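Local structure of uncharacterized protein (Bacteroides ovatus CL02T12C04, 6PTM) at residues A[71-84]-A[120-132]. The protein is probably a glycoside hydrolase of family GH42 that acts as an exo-carrageenase, cleaving sugar units from the ends of carrageenan chains. Residues are numbered along the deposited sequence; the frame is centred on the assembly and turned at random.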
# COMPACT_ATOMS: atom_id res chain seq x y z
N GLU A 71 27.39 2.48 -3.05
CA GLU A 71 28.17 3.73 -3.22
C GLU A 71 28.01 4.25 -4.66
O GLU A 71 27.90 5.50 -4.83
CB GLU A 71 29.62 3.51 -2.81
CG GLU A 71 29.81 3.33 -1.31
CD GLU A 71 29.55 1.91 -0.84
OE1 GLU A 71 29.52 0.99 -1.70
OE2 GLU A 71 29.38 1.73 0.39
N GLU A 72 27.97 3.38 -5.65
CA GLU A 72 27.70 3.81 -7.05
C GLU A 72 26.32 4.45 -7.17
O GLU A 72 26.16 5.41 -7.97
CB GLU A 72 27.77 2.64 -8.03
CG GLU A 72 29.18 2.12 -8.23
CD GLU A 72 29.15 0.83 -9.02
OE1 GLU A 72 28.38 0.78 -9.98
OE2 GLU A 72 29.79 -0.14 -8.61
N THR A 73 25.34 3.93 -6.43
CA THR A 73 23.97 4.49 -6.42
C THR A 73 24.03 5.90 -5.82
O THR A 73 23.43 6.83 -6.39
CB THR A 73 22.99 3.58 -5.68
OG1 THR A 73 22.95 2.33 -6.38
CG2 THR A 73 21.61 4.19 -5.58
N ALA A 74 24.70 6.05 -4.68
CA ALA A 74 24.89 7.36 -4.00
C ALA A 74 25.65 8.33 -4.93
O ALA A 74 25.26 9.52 -5.00
CB ALA A 74 25.62 7.16 -2.69
N LEU A 75 26.74 7.87 -5.54
CA LEU A 75 27.57 8.69 -6.46
C LEU A 75 26.67 9.19 -7.60
O LEU A 75 26.72 10.37 -7.93
CB LEU A 75 28.73 7.86 -7.02
CG LEU A 75 29.67 8.63 -7.95
CD1 LEU A 75 30.40 9.71 -7.18
CD2 LEU A 75 30.67 7.72 -8.61
N ARG A 76 25.91 8.30 -8.22
CA ARG A 76 25.02 8.68 -9.35
C ARG A 76 23.98 9.69 -8.86
O ARG A 76 23.70 10.67 -9.58
CB ARG A 76 24.36 7.47 -10.00
CG ARG A 76 23.43 7.84 -11.14
CD ARG A 76 24.11 8.65 -12.24
NE ARG A 76 25.25 7.94 -12.80
CZ ARG A 76 25.18 6.91 -13.64
NH1 ARG A 76 24.02 6.42 -14.05
NH2 ARG A 76 26.29 6.35 -14.07
N THR A 77 23.41 9.46 -7.68
CA THR A 77 22.44 10.42 -7.13
C THR A 77 23.10 11.80 -7.03
O THR A 77 22.46 12.83 -7.34
CB THR A 77 21.92 9.98 -5.76
OG1 THR A 77 21.36 8.66 -5.85
CG2 THR A 77 20.88 10.96 -5.27
N ALA A 78 24.33 11.82 -6.54
CA ALA A 78 25.07 13.07 -6.30
C ALA A 78 25.31 13.74 -7.65
O ALA A 78 24.97 14.95 -7.78
CB ALA A 78 26.35 12.75 -5.56
N GLU A 79 25.78 12.98 -8.65
CA GLU A 79 26.05 13.52 -10.01
C GLU A 79 24.78 14.15 -10.56
O GLU A 79 24.86 15.23 -11.10
CB GLU A 79 26.54 12.43 -10.96
CG GLU A 79 27.91 11.94 -10.59
CD GLU A 79 28.27 10.68 -11.32
OE1 GLU A 79 27.39 10.04 -11.87
OE2 GLU A 79 29.43 10.32 -11.27
N ILE A 80 23.63 13.51 -10.36
CA ILE A 80 22.34 14.02 -10.91
C ILE A 80 21.97 15.32 -10.19
O ILE A 80 21.60 16.28 -10.87
CB ILE A 80 21.23 12.96 -10.80
CG1 ILE A 80 21.50 11.80 -11.77
CG2 ILE A 80 19.86 13.59 -11.03
CD1 ILE A 80 20.57 10.62 -11.60
N PHE A 81 22.07 15.34 -8.87
CA PHE A 81 21.54 16.48 -8.07
C PHE A 81 22.52 17.65 -8.13
O PHE A 81 22.10 18.74 -7.75
CB PHE A 81 21.23 16.08 -6.63
CG PHE A 81 19.81 15.59 -6.50
CD1 PHE A 81 19.49 14.26 -6.73
CD2 PHE A 81 18.79 16.48 -6.22
CE1 PHE A 81 18.18 13.83 -6.60
CE2 PHE A 81 17.48 16.05 -6.10
CZ PHE A 81 17.18 14.73 -6.30
N MET A 82 23.76 17.42 -8.53
CA MET A 82 24.67 18.58 -8.75
C MET A 82 24.07 19.35 -9.93
O MET A 82 24.01 20.59 -9.86
CB MET A 82 26.11 18.16 -9.04
CG MET A 82 26.86 17.66 -7.82
SD MET A 82 26.99 18.90 -6.51
CE MET A 82 28.28 19.93 -7.21
N GLY A 83 23.64 18.66 -10.99
CA GLY A 83 23.04 19.35 -12.14
C GLY A 83 21.71 19.98 -11.77
O GLY A 83 21.41 21.11 -12.26
N TYR A 84 20.94 19.32 -10.90
CA TYR A 84 19.64 19.89 -10.46
C TYR A 84 19.90 21.16 -9.63
O TYR A 84 19.17 22.15 -9.84
CB TYR A 84 18.83 18.85 -9.69
CG TYR A 84 18.30 17.70 -10.52
CD1 TYR A 84 18.46 17.65 -11.90
CD2 TYR A 84 17.59 16.67 -9.92
CE1 TYR A 84 17.95 16.60 -12.65
CE2 TYR A 84 17.08 15.61 -10.65
CZ TYR A 84 17.24 15.58 -12.02
OH TYR A 84 16.71 14.54 -12.74
N GLU A 120 20.85 21.31 -1.28
CA GLU A 120 21.07 20.13 -2.13
C GLU A 120 22.56 19.78 -2.13
O GLU A 120 22.85 18.58 -2.00
CB GLU A 120 20.51 20.34 -3.52
CG GLU A 120 19.00 20.40 -3.49
CD GLU A 120 18.42 20.84 -4.82
OE1 GLU A 120 18.89 21.89 -5.32
OE2 GLU A 120 17.51 20.13 -5.35
N ARG A 121 23.46 20.76 -2.23
CA ARG A 121 24.90 20.44 -2.24
C ARG A 121 25.31 19.92 -0.85
O ARG A 121 26.15 19.00 -0.78
CB ARG A 121 25.69 21.66 -2.72
CG ARG A 121 25.52 21.94 -4.20
CD ARG A 121 25.80 23.41 -4.52
NE ARG A 121 25.58 23.72 -5.91
CZ ARG A 121 25.22 24.91 -6.38
NH1 ARG A 121 25.04 25.91 -5.56
NH2 ARG A 121 25.00 25.06 -7.67
N GLN A 122 24.73 20.48 0.22
CA GLN A 122 25.10 20.05 1.58
C GLN A 122 24.60 18.62 1.80
O GLN A 122 25.33 17.82 2.45
CB GLN A 122 24.57 21.02 2.64
CG GLN A 122 25.05 20.66 4.04
CD GLN A 122 26.55 20.70 4.18
OE1 GLN A 122 27.25 21.54 3.61
NE2 GLN A 122 27.07 19.79 4.98
N GLU A 123 23.40 18.29 1.28
CA GLU A 123 22.86 16.91 1.35
C GLU A 123 23.83 15.99 0.60
O GLU A 123 24.10 14.92 1.10
CB GLU A 123 21.45 16.85 0.79
CG GLU A 123 20.46 17.54 1.70
CD GLU A 123 20.26 16.81 3.00
OE1 GLU A 123 19.71 15.68 2.97
OE2 GLU A 123 20.62 17.39 4.05
N ILE A 124 24.34 16.40 -0.56
CA ILE A 124 25.32 15.58 -1.33
C ILE A 124 26.59 15.37 -0.48
O ILE A 124 27.10 14.25 -0.47
CB ILE A 124 25.60 16.23 -2.69
CG1 ILE A 124 24.35 16.18 -3.58
CG2 ILE A 124 26.82 15.59 -3.33
CD1 ILE A 124 24.43 17.05 -4.82
N ILE A 125 27.06 16.40 0.23
CA ILE A 125 28.31 16.35 1.05
C ILE A 125 28.10 15.34 2.20
O ILE A 125 29.00 14.47 2.40
CB ILE A 125 28.71 17.75 1.55
CG1 ILE A 125 29.17 18.65 0.40
CG2 ILE A 125 29.77 17.67 2.66
CD1 ILE A 125 29.12 20.15 0.73
N GLU A 126 26.95 15.40 2.87
CA GLU A 126 26.62 14.44 3.96
C GLU A 126 26.62 13.02 3.38
O GLU A 126 27.21 12.10 3.99
CB GLU A 126 25.24 14.71 4.57
CG GLU A 126 25.06 16.12 5.11
CD GLU A 126 25.80 16.42 6.39
OE1 GLU A 126 26.29 15.47 7.03
OE2 GLU A 126 25.87 17.62 6.76
N MET A 127 25.99 12.86 2.21
CA MET A 127 25.82 11.54 1.56
C MET A 127 27.19 10.99 1.12
O MET A 127 27.44 9.78 1.28
CB MET A 127 24.88 11.69 0.37
CG MET A 127 24.69 10.42 -0.41
SD MET A 127 23.22 10.48 -1.49
CE MET A 127 23.72 11.75 -2.65
N MET A 128 28.05 11.84 0.57
CA MET A 128 29.42 11.42 0.21
C MET A 128 30.21 11.09 1.48
O MET A 128 30.86 10.06 1.48
CB MET A 128 30.14 12.49 -0.61
CG MET A 128 29.47 12.81 -1.96
SD MET A 128 29.35 11.45 -3.11
CE MET A 128 27.73 10.81 -2.71
N ASN A 129 30.11 11.88 2.55
CA ASN A 129 30.83 11.58 3.81
C ASN A 129 30.36 10.22 4.34
O ASN A 129 31.22 9.43 4.71
CB ASN A 129 30.66 12.66 4.89
CG ASN A 129 31.46 13.93 4.61
OD1 ASN A 129 32.42 13.90 3.86
ND2 ASN A 129 31.04 15.05 5.18
N SER A 130 29.05 9.92 4.37
CA SER A 130 28.53 8.61 4.83
C SER A 130 29.06 7.48 3.94
O SER A 130 29.44 6.41 4.47
CB SER A 130 27.00 8.61 4.89
OG SER A 130 26.54 9.57 5.86
N SER A 131 29.00 7.65 2.62
CA SER A 131 29.43 6.64 1.63
C SER A 131 30.93 6.37 1.82
O SER A 131 31.27 5.20 1.95
CB SER A 131 29.13 7.05 0.23
OG SER A 131 27.73 7.29 0.08
N ILE A 132 31.75 7.42 1.87
CA ILE A 132 33.23 7.27 2.04
C ILE A 132 33.51 6.55 3.37
O ILE A 132 34.26 5.56 3.33
CB ILE A 132 33.95 8.63 1.93
CG1 ILE A 132 33.81 9.21 0.51
CG2 ILE A 132 35.40 8.50 2.37
CD1 ILE A 132 34.12 10.68 0.41
O HOH W 1 25.77 22.48 -8.52
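A78 CB packs against both I124 CG2, 3.6 Å away, and M128 CE, at the centre of an antiparallel helix pair in the N-terminal helical region of this GH42 enzyme. The axes of 71-84 and 120-132 approach to 9.7 Å at 165°, with the small side chains of A74 and A78 facing the partner helix. The methionines M127 and M128 reach them by different routes. M127 starts with CG anti to the backbone N (chi1 177°), runs out extended and turns at its last torsion, laying CE 3.6 Å from A74 O; M128 bends twice and brings its own CE to the same carbonyl. The M127 methyl also rests on T77, whose side chain it crosses at about a right angle, touching CG2 at 3.9 Å; T77 OG1 is turned back to T73 O, bonding it from above the carbonyl plane. A glycine in place of T77 would probably leave M127 CE without its CG2 neighbour and T73 O without the hydroxyl bond. Toward 81-84, I124 CD1 lies against F81 CB. The bends of M82 carry its SD toward 120-132, where M82 SD lies 3.6 Å from I124 CD1. E120 comes to the edge of the F81 ring, OE2 lying near the ring plane 4.0 Å from CD2 with the carboxylate turned 74° to it; the same oxygen is salt-bridged to R511. Helix 44-63 adds I51 against L75 and M82, while N538 of helix 534-549 touches A74 and M127. At one end a water links the helices, donating to M82 O and accepting from R121 NH2, which also pairs with E89; at the other, S131 OG lies 3.5 Å from A74 CB and donates within its own helix to M127 O, which S131 N reaches from the opposite face.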